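Local coordinates for apical membrane antigen 1 (Babesia divergens, PDB 4APM), which probably serves host-cell invasion by this blood parasite as a membrane-anchored surface protein of the moving junction, its extracellular domains carrying a bound calcium ion, at residues 225-230 / 327-332; 319-324 / 341-346; 10-15 / 357-362; 50-55 / 217-222; 362-367 / 389-394. One frame throughout, in Å; residues are numbered along the deposited sequence.

Contact 1: 225-230 / 327-332; sequences AIFGRG and RVIEET
Arg229 reaches across to Thr332 and makes the one direct hydrogen bond of this contact. Its NH1 donates to Thr332 O at 2.9 Å with an N-H...O angle of 155°; the oxygen lies at the edge of the guanidinium, close to its plane. The side chain bends at its third torsion (chi3 57°), and the methylenes fold round the same carbonyl, with CG 3.4 Å from Thr332 O. Any attraction between Arg229 and Glu331 is probably modest. Arg229 NE and Glu331 OE1 are 4.5 Å apart, beyond a salt bridge, and the two flat groups are turned steeply against each other, while Glu331 OE2 lies near the like-charged Glu239 OE2.

The apolar part is a small meeting of Phe227 with Ile329: CD1 of Ile329 comes within 3.7 Å of Phe227 CB and touches the ring obliquely. That ring also packs edge-to-face with Trp316.

At the other end, Ile226 CG2 meets the edge of the Arg327 guanidinium, 3.9 Å from NH2. Arg327 is held mainly elsewhere, since its NH1 donates to Ile238 O and is also hydrogen-bonded to Ser240 OG. A water lies 2.7 Å from Phe227 O, and Arg327 NH2 reaches it through a weak bond.

Strands 225-231 and 325-329 belong to different sheets, though Ala225 bonds to Ser342 in the last strand of the four-stranded one. The chemistry implies a join made by side chains: a partly exposed arginine closes one end on a main-chain carbonyl, hydrophobic contact fills the middle, and a weakly held water links the other end.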
# COMPACT_ATOMS: atom_id res chain seq x y z
N ALA A 225 7.06 7.55 12.06
CA ALA A 225 5.67 7.28 12.48
C ALA A 225 5.45 5.83 12.82
O ALA A 225 5.95 4.93 12.14
CB ALA A 225 4.68 7.72 11.40
N ILE A 226 4.63 5.63 13.84
CA ILE A 226 4.12 4.33 14.21
C ILE A 226 2.60 4.44 14.15
O ILE A 226 2.03 5.44 14.62
CB ILE A 226 4.48 3.99 15.67
CG1 ILE A 226 5.99 3.87 15.85
CG2 ILE A 226 3.74 2.74 16.14
CD1 ILE A 226 6.40 3.85 17.31
N PHE A 227 1.95 3.45 13.55
CA PHE A 227 0.47 3.40 13.46
C PHE A 227 -0.17 3.16 14.83
O PHE A 227 0.27 2.27 15.55
CB PHE A 227 0.05 2.26 12.54
CG PHE A 227 0.29 2.52 11.09
CD1 PHE A 227 -0.26 3.63 10.47
CD2 PHE A 227 1.00 1.60 10.31
CE1 PHE A 227 -0.08 3.85 9.12
CE2 PHE A 227 1.15 1.81 8.95
CZ PHE A 227 0.62 2.95 8.35
N GLY A 228 -1.24 3.87 15.13
CA GLY A 228 -1.97 3.65 16.38
C GLY A 228 -3.48 3.78 16.24
O GLY A 228 -3.99 4.16 15.19
N ARG A 229 -4.19 3.47 17.32
CA ARG A 229 -5.58 3.88 17.46
C ARG A 229 -5.80 4.73 18.70
O ARG A 229 -5.15 4.51 19.74
CB ARG A 229 -6.53 2.66 17.45
CG ARG A 229 -6.55 1.90 16.12
CD ARG A 229 -7.39 0.63 16.18
NE ARG A 229 -8.77 0.92 16.58
CZ ARG A 229 -9.67 1.52 15.80
NH1 ARG A 229 -9.36 1.89 14.57
NH2 ARG A 229 -10.90 1.73 16.26
N GLY A 230 -6.70 5.69 18.60
CA GLY A 230 -7.05 6.54 19.72
C GLY A 230 -7.54 5.72 20.89
O GLY A 230 -8.31 4.77 20.72
N ARG A 327 6.76 -4.86 12.17
CA ARG A 327 5.55 -5.31 12.84
C ARG A 327 4.34 -5.19 11.90
O ARG A 327 3.89 -4.09 11.62
CB ARG A 327 5.30 -4.50 14.12
CG ARG A 327 6.44 -4.54 15.14
CD ARG A 327 5.95 -4.06 16.52
NE ARG A 327 5.41 -2.69 16.48
CZ ARG A 327 4.12 -2.36 16.61
NH1 ARG A 327 3.18 -3.29 16.83
NH2 ARG A 327 3.76 -1.09 16.58
N VAL A 328 3.84 -6.31 11.41
CA VAL A 328 2.65 -6.23 10.60
C VAL A 328 1.36 -6.30 11.41
O VAL A 328 1.30 -6.97 12.44
CB VAL A 328 2.71 -7.02 9.26
CG1 VAL A 328 4.05 -7.70 9.05
CG2 VAL A 328 1.49 -7.90 9.00
N ILE A 329 0.42 -5.42 11.06
CA ILE A 329 -0.79 -5.21 11.84
C ILE A 329 -2.05 -5.40 10.99
O ILE A 329 -2.02 -5.31 9.77
CB ILE A 329 -0.84 -3.83 12.52
CG1 ILE A 329 -0.79 -2.70 11.47
CG2 ILE A 329 0.26 -3.72 13.59
CD1 ILE A 329 -1.01 -1.30 12.03
N GLU A 330 -3.17 -5.66 11.65
CA GLU A 330 -4.38 -5.96 10.93
C GLU A 330 -5.57 -5.14 11.38
O GLU A 330 -6.66 -5.32 10.86
CB GLU A 330 -4.70 -7.46 11.01
CG GLU A 330 -5.20 -7.95 12.36
CD GLU A 330 -5.22 -9.47 12.42
OE1 GLU A 330 -5.35 -10.13 11.36
OE2 GLU A 330 -5.06 -10.01 13.53
N GLU A 331 -5.35 -4.22 12.32
CA GLU A 331 -6.40 -3.29 12.72
C GLU A 331 -6.21 -1.99 11.96
O GLU A 331 -5.06 -1.59 11.67
CB GLU A 331 -6.33 -3.03 14.23
CG GLU A 331 -6.52 -4.27 15.10
CD GLU A 331 -6.21 -4.01 16.58
OE1 GLU A 331 -6.31 -2.83 17.03
OE2 GLU A 331 -5.86 -4.98 17.30
N THR A 332 -7.32 -1.32 11.69
CA THR A 332 -7.28 -0.09 10.92
C THR A 332 -6.67 1.03 11.76
O THR A 332 -7.13 1.29 12.86
CB THR A 332 -8.69 0.30 10.45
OG1 THR A 332 -9.21 -0.72 9.60
CG2 THR A 332 -8.67 1.60 9.68
O HOH W 1 1.47 -0.14 15.09

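Contact 2: 319-324 / 341-346; sequences YDSNTG and GSFAMT
This is an antiparallel strand pairing, Tyr319 with Phe343 and Asp320 with Ser342, in a four-stranded sheet. Strand 342-346 is the last of this sheet and 316-320 its neighbour; the far side of 342-346 bonds through the backbone to Ala225 and Val222. Tyr319 and Phe343 form a hydrogen-bonded pair. Tyr319 N donates to Phe343 O at 2.8 Å, nearly straight at 173°, and Phe343 N returns a bond to Tyr319 O at 2.6 Å. Asp320 and Ser342 follow as a non-hydrogen-bonded pair. Beyond them Ser321 N still donates to Gly341 O, at 2.7 Å; the Ser321 OG lies so near the same oxygen that its exact distance is doubtful.

The side chains of Tyr319 and Phe343 share one face of the sheet. Their rings meet obliquely, Tyr319 CD2 lying 4.3 Å from Phe343 CD1, and Tyr319 O sits at the edge of the Phe343 ring. Tyr319 CB is 4.0 Å from Met345 SD. Tyr319 and Met345 both touch helix 249-257, which packs against this side. On the face of Asp320 and Ser342, Ser342 OG is instead hydrogen-bonded to Ala225 O.

Past the ladder the chain turns back. Asp320 OD1 accepts from Asn322 N at 2.8 Å, nearly along its own C-O direction, and from Thr323 N above the carboxylate plane. This Asx turn, with Gly324 N donating to Asp320 O at 2.7 Å, forms the tight reversal between strands 316-320 and 325-329: a beta-hairpin whose first strand also pairs with 342-346.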
# COMPACT_ATOMS: atom_id res chain seq x y z
N TYR A 319 7.88 -0.30 10.29
CA TYR A 319 9.24 -0.71 10.12
C TYR A 319 10.13 0.20 10.93
O TYR A 319 10.20 1.40 10.68
CB TYR A 319 9.64 -0.66 8.66
CG TYR A 319 11.09 -0.96 8.48
CD1 TYR A 319 11.60 -2.20 8.88
CD2 TYR A 319 11.97 0.03 8.07
CE1 TYR A 319 12.96 -2.48 8.73
CE2 TYR A 319 13.31 -0.23 7.93
CZ TYR A 319 13.80 -1.48 8.27
OH TYR A 319 15.14 -1.70 8.17
N ASP A 320 10.82 -0.37 11.91
CA ASP A 320 11.75 0.38 12.73
C ASP A 320 13.12 0.31 12.09
O ASP A 320 13.76 -0.74 12.11
CB ASP A 320 11.82 -0.20 14.14
CG ASP A 320 12.64 0.67 15.09
OD1 ASP A 320 13.71 1.19 14.66
OD2 ASP A 320 12.20 0.85 16.24
N SER A 321 13.56 1.40 11.48
CA SER A 321 14.84 1.36 10.76
C SER A 321 16.06 1.28 11.68
O SER A 321 17.13 0.94 11.21
CB SER A 321 14.97 2.55 9.79
OG SER A 321 14.86 3.76 10.51
N ASN A 322 15.89 1.52 12.98
CA ASN A 322 16.99 1.34 13.96
C ASN A 322 17.21 -0.10 14.38
O ASN A 322 18.33 -0.49 14.69
CB ASN A 322 16.79 2.21 15.21
CG ASN A 322 16.52 3.66 14.88
OD1 ASN A 322 15.57 4.26 15.38
ND2 ASN A 322 17.35 4.24 14.00
N THR A 323 16.13 -0.88 14.45
CA THR A 323 16.22 -2.28 14.89
C THR A 323 16.02 -3.28 13.74
O THR A 323 16.44 -4.45 13.82
CB THR A 323 15.18 -2.58 16.00
OG1 THR A 323 13.85 -2.27 15.54
CG2 THR A 323 15.47 -1.76 17.25
N GLY A 324 15.33 -2.84 12.69
CA GLY A 324 14.91 -3.73 11.63
C GLY A 324 13.66 -4.53 11.97
O GLY A 324 13.24 -5.41 11.20
N GLY A 341 13.07 7.27 13.16
CA GLY A 341 13.53 6.03 12.54
C GLY A 341 12.46 5.01 12.20
O GLY A 341 12.73 4.01 11.53
N SER A 342 11.23 5.24 12.65
CA SER A 342 10.14 4.32 12.31
C SER A 342 9.38 4.70 11.03
O SER A 342 9.12 5.90 10.78
CB SER A 342 9.16 4.20 13.48
OG SER A 342 7.93 3.66 13.01
N PHE A 343 8.98 3.70 10.25
CA PHE A 343 8.24 3.97 9.00
C PHE A 343 6.89 3.28 8.97
O PHE A 343 6.80 2.07 9.20
CB PHE A 343 9.07 3.55 7.79
CG PHE A 343 10.25 4.45 7.52
CD1 PHE A 343 11.46 4.27 8.20
CD2 PHE A 343 10.15 5.50 6.60
CE1 PHE A 343 12.55 5.10 7.96
CE2 PHE A 343 11.24 6.32 6.34
CZ PHE A 343 12.44 6.11 7.02
N ALA A 344 5.82 4.03 8.74
CA ALA A 344 4.48 3.47 8.76
C ALA A 344 4.13 3.19 7.32
O ALA A 344 3.99 4.12 6.52
CB ALA A 344 3.49 4.46 9.38
N MET A 345 4.06 1.92 6.96
CA MET A 345 3.93 1.51 5.56
C MET A 345 2.59 0.80 5.30
O MET A 345 1.99 0.24 6.23
CB MET A 345 5.10 0.61 5.22
CG MET A 345 6.43 1.31 5.51
SD MET A 345 7.78 0.21 5.21
CE MET A 345 7.90 0.32 3.41
N THR A 346 2.13 0.82 4.05
CA THR A 346 0.90 0.11 3.71
C THR A 346 1.09 -0.78 2.48
O THR A 346 2.07 -0.60 1.71
CB THR A 346 -0.31 1.05 3.47
OG1 THR A 346 -0.26 1.55 2.14
CG2 THR A 346 -0.34 2.23 4.45

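Contact 3: 10-15 / 357-362; sequences DIWGRY and VPFPCD
Pro360 puts its CG over the centre of the Tyr15 ring, a CH-pi contact with CG 3.8 Å from the ring centroid and only 13° off the ring normal. Tyr15 has its ring directed there by a first torsion that sets CG opposite the backbone N (chi1 -172°). Beyond the ring, the Tyr15 OH meets Val357 CG1 at 3.8 Å, the two side chains approaching from opposite directions.

Trp12, three residues earlier, takes the same proline from another direction: its CZ3 is 3.6 Å from Pro360 CG. The indole also points its edge at Phe359, Trp12 CH2 lying 3.5 Å from Phe359 CZ. Those two ring planes are almost perpendicular, at 87°, yet their meeting is oblique. Pro360 is thus held across the contact by Tyr15 and Trp12, with the ring of the adjoining Phe359 against its CD. Trp12 NE1 is hydrogen-bonded outside the contact, to Thr365 OG1.

Helix 8-16 thus rests on the long loop before strand 367-368, close to the Cys361-Cys409 disulfide. What results is a proline-aromatic cluster, with Pro360 at the centre of an inverse gamma turn.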
# COMPACT_ATOMS: atom_id res chain seq x y z
N ASP A 10 -10.58 12.17 16.37
CA ASP A 10 -11.08 13.41 15.77
C ASP A 10 -9.99 14.24 15.11
O ASP A 10 -10.12 14.61 13.96
CB ASP A 10 -11.85 14.26 16.79
CG ASP A 10 -13.15 13.61 17.24
OD1 ASP A 10 -13.75 12.86 16.44
OD2 ASP A 10 -13.57 13.84 18.40
N ILE A 11 -8.92 14.56 15.83
CA ILE A 11 -7.94 15.48 15.24
C ILE A 11 -7.09 14.82 14.13
O ILE A 11 -6.55 15.51 13.26
CB ILE A 11 -7.12 16.28 16.30
CG1 ILE A 11 -5.68 15.76 16.43
CG2 ILE A 11 -7.84 16.33 17.65
CD1 ILE A 11 -4.66 16.85 16.64
N TRP A 12 -7.09 13.50 14.10
CA TRP A 12 -6.39 12.75 13.04
C TRP A 12 -7.29 12.41 11.86
O TRP A 12 -6.80 11.99 10.80
CB TRP A 12 -5.79 11.47 13.63
CG TRP A 12 -4.47 11.70 14.32
CD1 TRP A 12 -4.23 11.76 15.69
CD2 TRP A 12 -3.16 11.85 13.69
NE1 TRP A 12 -2.88 11.94 15.94
CE2 TRP A 12 -2.19 12.01 14.78
CE3 TRP A 12 -2.70 11.86 12.38
CZ2 TRP A 12 -0.84 12.19 14.54
CZ3 TRP A 12 -1.34 12.06 12.15
CH2 TRP A 12 -0.43 12.23 13.21
N GLY A 13 -8.59 12.63 12.02
CA GLY A 13 -9.59 12.05 11.12
C GLY A 13 -9.40 12.40 9.65
O GLY A 13 -9.60 11.57 8.78
N ARG A 14 -9.00 13.63 9.37
CA ARG A 14 -8.83 14.03 7.98
C ARG A 14 -7.62 13.35 7.36
O ARG A 14 -7.72 12.78 6.26
CB ARG A 14 -8.73 15.55 7.84
CG ARG A 14 -9.08 16.02 6.44
CD ARG A 14 -9.22 17.54 6.36
NE ARG A 14 -8.13 18.13 5.59
CZ ARG A 14 -7.09 18.76 6.12
NH1 ARG A 14 -7.01 18.93 7.44
NH2 ARG A 14 -6.15 19.26 5.33
N TYR A 15 -6.50 13.36 8.08
CA TYR A 15 -5.25 12.81 7.59
C TYR A 15 -5.33 11.28 7.43
O TYR A 15 -4.67 10.70 6.57
CB TYR A 15 -4.09 13.17 8.53
CG TYR A 15 -2.71 12.79 7.98
CD1 TYR A 15 -2.05 13.60 7.04
CD2 TYR A 15 -2.07 11.64 8.42
CE1 TYR A 15 -0.80 13.24 6.54
CE2 TYR A 15 -0.81 11.29 7.96
CZ TYR A 15 -0.18 12.07 7.00
OH TYR A 15 1.06 11.67 6.51
N VAL A 357 7.07 10.36 3.22
CA VAL A 357 6.46 11.64 3.35
C VAL A 357 6.67 11.95 4.83
O VAL A 357 6.63 11.04 5.66
CB VAL A 357 4.97 11.47 2.97
CG1 VAL A 357 3.99 11.67 4.11
CG2 VAL A 357 4.63 12.22 1.69
N PRO A 358 7.02 13.20 5.17
CA PRO A 358 7.33 13.48 6.57
C PRO A 358 6.12 13.31 7.48
O PRO A 358 4.99 13.51 7.03
CB PRO A 358 7.78 14.96 6.55
CG PRO A 358 7.25 15.51 5.26
CD PRO A 358 7.34 14.35 4.30
N PHE A 359 6.36 12.94 8.74
CA PHE A 359 5.32 12.98 9.79
C PHE A 359 4.58 14.33 9.74
O PHE A 359 5.20 15.35 9.43
CB PHE A 359 5.95 12.75 11.19
CG PHE A 359 4.94 12.57 12.29
CD1 PHE A 359 4.27 13.65 12.80
CD2 PHE A 359 4.59 11.30 12.72
CE1 PHE A 359 3.29 13.49 13.76
CE2 PHE A 359 3.60 11.12 13.67
CZ PHE A 359 2.96 12.22 14.20
N PRO A 360 3.24 14.34 9.96
CA PRO A 360 2.58 15.65 9.83
C PRO A 360 2.67 16.49 11.12
O PRO A 360 1.80 16.40 11.99
CB PRO A 360 1.13 15.28 9.50
CG PRO A 360 0.93 13.94 10.11
CD PRO A 360 2.27 13.24 10.06
N CYS A 361 3.73 17.29 11.21
CA CYS A 361 4.09 18.01 12.44
C CYS A 361 2.97 18.83 13.02
O CYS A 361 2.92 19.04 14.23
CB CYS A 361 5.28 18.91 12.18
SG CYS A 361 6.53 18.08 11.20
N ASP A 362 2.06 19.28 12.17
CA ASP A 362 0.98 20.14 12.64
C ASP A 362 -0.13 19.41 13.41
O ASP A 362 -0.99 20.06 13.98
CB ASP A 362 0.38 20.93 11.47
CG ASP A 362 -0.10 20.03 10.34
OD1 ASP A 362 0.64 19.08 9.98
OD2 ASP A 362 -1.19 20.29 9.80

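Contact 4: 50-55 / 217-222; sequences KCPVMG and CPMYPV
The backbones of Cys51 and Cys217 come within 5.9 Å at their CA atoms and then diverge, Met54 CA and Met219 CA being 7.7 Å apart, with no strand ladder between the two segments. The covalent tie is the disulfide: Cys51 SG is bonded to Cys217 SG at 2.1 Å, with a torsion about the S-S bond of -94°, near the relaxed quarter turn. Each sulfur lies beside its own backbone N, opposite the carbonyl carbon.

Next to it Met219 folds over Pro52. Its side chain bends at both the second and third torsions, and this curl brings the methyl CE to 3.5 Å from Pro52 O and to 3.7 Å from Met54 CG. The sulfur faces the proline ring, Met219 SD standing 4.1 Å from Pro52 CD, and the two side chains cross at about a right angle. Met54 follows with its SD near Met219 O. Met219 CB also sits over the face of the Tyr220 ring. Trp213 of helix 213-216 borders both Pro52 and Met219.

Here a disulfide is backed by a buried sulfur-rich cluster. It pins the approach to strand 53-54, at the edge of a five-stranded sheet, to the end of helix 213-216, near the centre of the molecule, as expected of a cysteine-stabilised ectodomain of the AMA1 family.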
# COMPACT_ATOMS: atom_id res chain seq x y z
N LYS A 50 -9.60 0.77 -5.84
CA LYS A 50 -9.61 2.20 -6.13
C LYS A 50 -8.22 2.90 -5.98
O LYS A 50 -8.02 4.01 -6.49
CB LYS A 50 -10.67 2.89 -5.29
CG LYS A 50 -12.11 2.60 -5.73
CD LYS A 50 -13.15 3.29 -4.85
CE LYS A 50 -12.93 2.95 -3.37
NZ LYS A 50 -14.11 3.17 -2.47
N CYS A 51 -7.27 2.20 -5.35
CA CYS A 51 -5.90 2.63 -5.28
C CYS A 51 -5.01 1.80 -6.22
O CYS A 51 -5.16 0.58 -6.30
CB CYS A 51 -5.39 2.48 -3.87
SG CYS A 51 -6.28 3.49 -2.67
N PRO A 52 -4.09 2.46 -6.93
CA PRO A 52 -3.02 1.70 -7.58
C PRO A 52 -2.11 1.12 -6.49
O PRO A 52 -2.11 1.60 -5.35
CB PRO A 52 -2.29 2.77 -8.40
CG PRO A 52 -2.66 4.11 -7.76
CD PRO A 52 -3.68 3.86 -6.68
N VAL A 53 -1.44 0.01 -6.81
CA VAL A 53 -0.57 -0.69 -5.87
C VAL A 53 0.89 -0.60 -6.37
O VAL A 53 1.25 -1.20 -7.38
CB VAL A 53 -1.01 -2.17 -5.75
CG1 VAL A 53 -0.18 -2.89 -4.71
CG2 VAL A 53 -2.51 -2.27 -5.40
N MET A 54 1.73 0.18 -5.69
CA MET A 54 3.10 0.38 -6.17
C MET A 54 3.93 -0.90 -5.94
O MET A 54 3.77 -1.60 -4.93
CB MET A 54 3.77 1.55 -5.46
CG MET A 54 3.16 2.89 -5.74
SD MET A 54 4.03 4.21 -4.88
CE MET A 54 5.47 4.49 -5.92
N GLY A 55 4.79 -1.22 -6.90
CA GLY A 55 5.68 -2.34 -6.73
C GLY A 55 5.05 -3.72 -6.88
O GLY A 55 5.73 -4.73 -6.69
N CYS A 217 -5.39 7.90 -1.25
CA CYS A 217 -4.83 6.57 -1.01
C CYS A 217 -3.53 6.76 -0.24
O CYS A 217 -2.83 7.75 -0.47
CB CYS A 217 -4.53 5.90 -2.36
SG CYS A 217 -5.97 5.42 -3.33
N PRO A 218 -3.16 5.80 0.63
CA PRO A 218 -1.91 5.95 1.37
C PRO A 218 -0.70 5.48 0.53
O PRO A 218 -0.18 4.40 0.78
CB PRO A 218 -2.11 4.99 2.56
CG PRO A 218 -2.96 3.90 1.98
CD PRO A 218 -3.93 4.62 1.09
N MET A 219 -0.24 6.31 -0.39
CA MET A 219 0.79 5.90 -1.36
C MET A 219 2.20 5.94 -0.80
O MET A 219 3.10 5.33 -1.37
CB MET A 219 0.70 6.73 -2.65
CG MET A 219 -0.69 6.70 -3.30
SD MET A 219 -1.31 5.02 -3.60
CE MET A 219 0.01 4.33 -4.56
N TYR A 220 2.40 6.62 0.33
CA TYR A 220 3.76 6.81 0.83
C TYR A 220 3.96 6.38 2.27
O TYR A 220 3.16 6.73 3.14
CB TYR A 220 4.25 8.25 0.60
CG TYR A 220 3.94 8.74 -0.80
CD1 TYR A 220 4.60 8.21 -1.90
CD2 TYR A 220 2.89 9.63 -1.02
CE1 TYR A 220 4.26 8.60 -3.19
CE2 TYR A 220 2.55 10.02 -2.31
CZ TYR A 220 3.23 9.51 -3.38
OH TYR A 220 2.87 9.90 -4.66
N PRO A 221 5.07 5.67 2.54
CA PRO A 221 5.48 5.49 3.92
C PRO A 221 5.48 6.86 4.67
O PRO A 221 5.90 7.87 4.09
CB PRO A 221 6.91 4.94 3.80
CG PRO A 221 6.93 4.28 2.46
CD PRO A 221 6.09 5.18 1.60
N VAL A 222 4.98 6.89 5.90
CA VAL A 222 5.13 8.08 6.73
C VAL A 222 6.37 7.93 7.63
O VAL A 222 6.45 7.00 8.47
CB VAL A 222 3.87 8.37 7.54
CG1 VAL A 222 4.00 9.70 8.26
CG2 VAL A 222 2.64 8.37 6.63

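Contact 5: 362-367 / 389-394; sequences DIVTNG and ALSREA
Segments 362-367 and 389-394 are mostly loop, with no bond between them, and adjoin the antiparallel strands 367-368 and 387-389. The nearest CA atoms are those of Asn366 and Ala389 at 4.9 Å and of Val364 and Leu390 at 6.1 Å. Residues 392-394 have helical backbone angles without the regular bonds, and Ala394 comes back near Val364 and Asn366.

Val364 carries the contact. Its CG1, set opposite the backbone N (chi1 -175°), enters the bend of the second segment: it lies 3.8 Å from Ala394 CB, 3.9 Å from Ser391 OG and 4.2 Å from Leu390 CB. Within the bend, Ser391 OG accepts from Ala394 N at 2.9 Å with an angle of 149° at the hydrogen, an ST motif. One methyl therefore meets two apolar carbons as well as a hydroxyl that is already engaged.

Carbon-to-carbonyl touches flank it. Asn366 CB is 3.5 Å from Ala394 O, and Ala389 CB packs on Thr365 O. Leu390 CD2, at the other end, reaches Ile363 O at 3.9 Å. The Asn366 amide is used away from this contact: OD1 accepts from Lys396 N, and ND2 is hydrogen-bonded to Ser234 OG. A glycerol, probably from the crystallisation liquor, is hydrogen-bonded to Arg392 O and Glu393 O.

With methyls and methylenes meeting carbons, carbonyls and one hydroxyl, the chemistry across the two segments is van der Waals contact alone. The bond of Ala394 N to Ser391 OG, and those of Asn366 to Lys396 N and Ser234 OG, probably set the positions of the touching groups.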
# COMPACT_ATOMS: atom_id res chain seq x y z
N ASP A 362 2.06 19.28 12.17
CA ASP A 362 0.98 20.14 12.64
C ASP A 362 -0.13 19.41 13.41
O ASP A 362 -0.99 20.06 13.98
CB ASP A 362 0.38 20.93 11.47
CG ASP A 362 -0.10 20.03 10.34
OD1 ASP A 362 0.64 19.08 9.98
OD2 ASP A 362 -1.19 20.29 9.80
N ILE A 363 -0.14 18.08 13.39
CA ILE A 363 -1.22 17.34 14.09
C ILE A 363 -0.67 16.74 15.39
O ILE A 363 0.19 15.86 15.37
CB ILE A 363 -1.84 16.24 13.19
CG1 ILE A 363 -2.50 16.85 11.95
CG2 ILE A 363 -2.86 15.40 13.95
CD1 ILE A 363 -2.76 15.85 10.83
N VAL A 364 -1.10 17.29 16.52
CA VAL A 364 -0.37 17.12 17.77
C VAL A 364 -1.22 16.35 18.79
O VAL A 364 -2.36 16.71 19.06
CB VAL A 364 0.12 18.48 18.36
CG1 VAL A 364 0.99 18.26 19.59
CG2 VAL A 364 0.91 19.26 17.32
N THR A 365 -0.67 15.24 19.28
CA THR A 365 -1.34 14.38 20.27
C THR A 365 -0.26 13.65 21.08
O THR A 365 0.88 13.56 20.65
CB THR A 365 -2.25 13.32 19.60
OG1 THR A 365 -1.50 12.54 18.66
CG2 THR A 365 -3.44 13.96 18.90
N ASN A 366 -0.62 13.14 22.25
CA ASN A 366 0.28 12.28 23.01
C ASN A 366 0.23 10.79 22.53
O ASN A 366 -0.85 10.22 22.38
CB ASN A 366 -0.03 12.38 24.51
CG ASN A 366 0.82 11.44 25.35
OD1 ASN A 366 2.02 11.67 25.52
ND2 ASN A 366 0.23 10.34 25.81
N GLY A 367 1.40 10.19 22.28
CA GLY A 367 1.44 8.81 21.79
C GLY A 367 2.16 7.83 22.69
O GLY A 367 3.17 8.18 23.32
N ALA A 389 5.47 12.98 21.93
CA ALA A 389 4.61 14.10 21.51
C ALA A 389 5.45 15.17 20.83
O ALA A 389 6.64 15.27 21.07
CB ALA A 389 3.86 14.67 22.71
N LEU A 390 4.82 15.94 19.93
CA LEU A 390 5.51 17.01 19.19
C LEU A 390 5.68 18.30 20.03
O LEU A 390 6.39 19.21 19.62
CB LEU A 390 4.71 17.34 17.94
CG LEU A 390 5.19 16.92 16.55
CD1 LEU A 390 6.42 16.03 16.61
CD2 LEU A 390 4.06 16.25 15.80
N SER A 391 4.98 18.38 21.16
CA SER A 391 5.08 19.51 22.08
C SER A 391 5.18 19.04 23.53
O SER A 391 4.62 17.98 23.90
CB SER A 391 3.85 20.41 21.93
OG SER A 391 2.77 19.88 22.67
N ARG A 392 5.85 19.84 24.37
CA ARG A 392 6.04 19.54 25.80
C ARG A 392 4.70 19.59 26.54
O ARG A 392 4.44 18.80 27.46
CB ARG A 392 7.03 20.55 26.41
CG ARG A 392 7.88 20.00 27.55
CD ARG A 392 9.20 20.79 27.67
NE ARG A 392 10.31 19.98 28.18
CZ ARG A 392 11.56 20.03 27.70
NH1 ARG A 392 11.85 20.84 26.69
NH2 ARG A 392 12.51 19.25 28.21
N GLU A 393 3.84 20.51 26.13
CA GLU A 393 2.52 20.66 26.73
C GLU A 393 1.60 19.47 26.44
O GLU A 393 0.82 19.05 27.32
CB GLU A 393 1.87 21.98 26.27
CG GLU A 393 2.23 22.39 24.84
CD GLU A 393 3.36 23.42 24.75
OE1 GLU A 393 3.11 24.62 25.02
OE2 GLU A 393 4.49 23.05 24.35
N ALA A 394 1.69 18.92 25.23
CA ALA A 394 0.86 17.77 24.83
C ALA A 394 1.34 16.44 25.43
O ALA A 394 0.53 15.57 25.77
CB ALA A 394 0.79 17.67 23.31

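In the fold
Along the chain the helix of contact 3 comes first; contact 4, then contacts 1 and 2, are nested in sequence within the loop that contact 3 closes. Contact 5 follows, sharing Asp362 with contact 3. Contacts 1 and 2 interleave, about 12 Å apart between centres, and both reach the four-stranded sheet through neighbouring strands 325-329 and 316-320. Strand 225-231 of contact 1 and strands 367-368 and 387-389 at contact 5 lie in the seven-stranded sheet. Contact 4, near the centre of the molecule, meets contact 2 through Val222 N and Ala344 O; it lies about 27 Å from contact 5, centre to centre. Contact 3 draws the N-terminal helix onto the C-terminal part of the ectodomain.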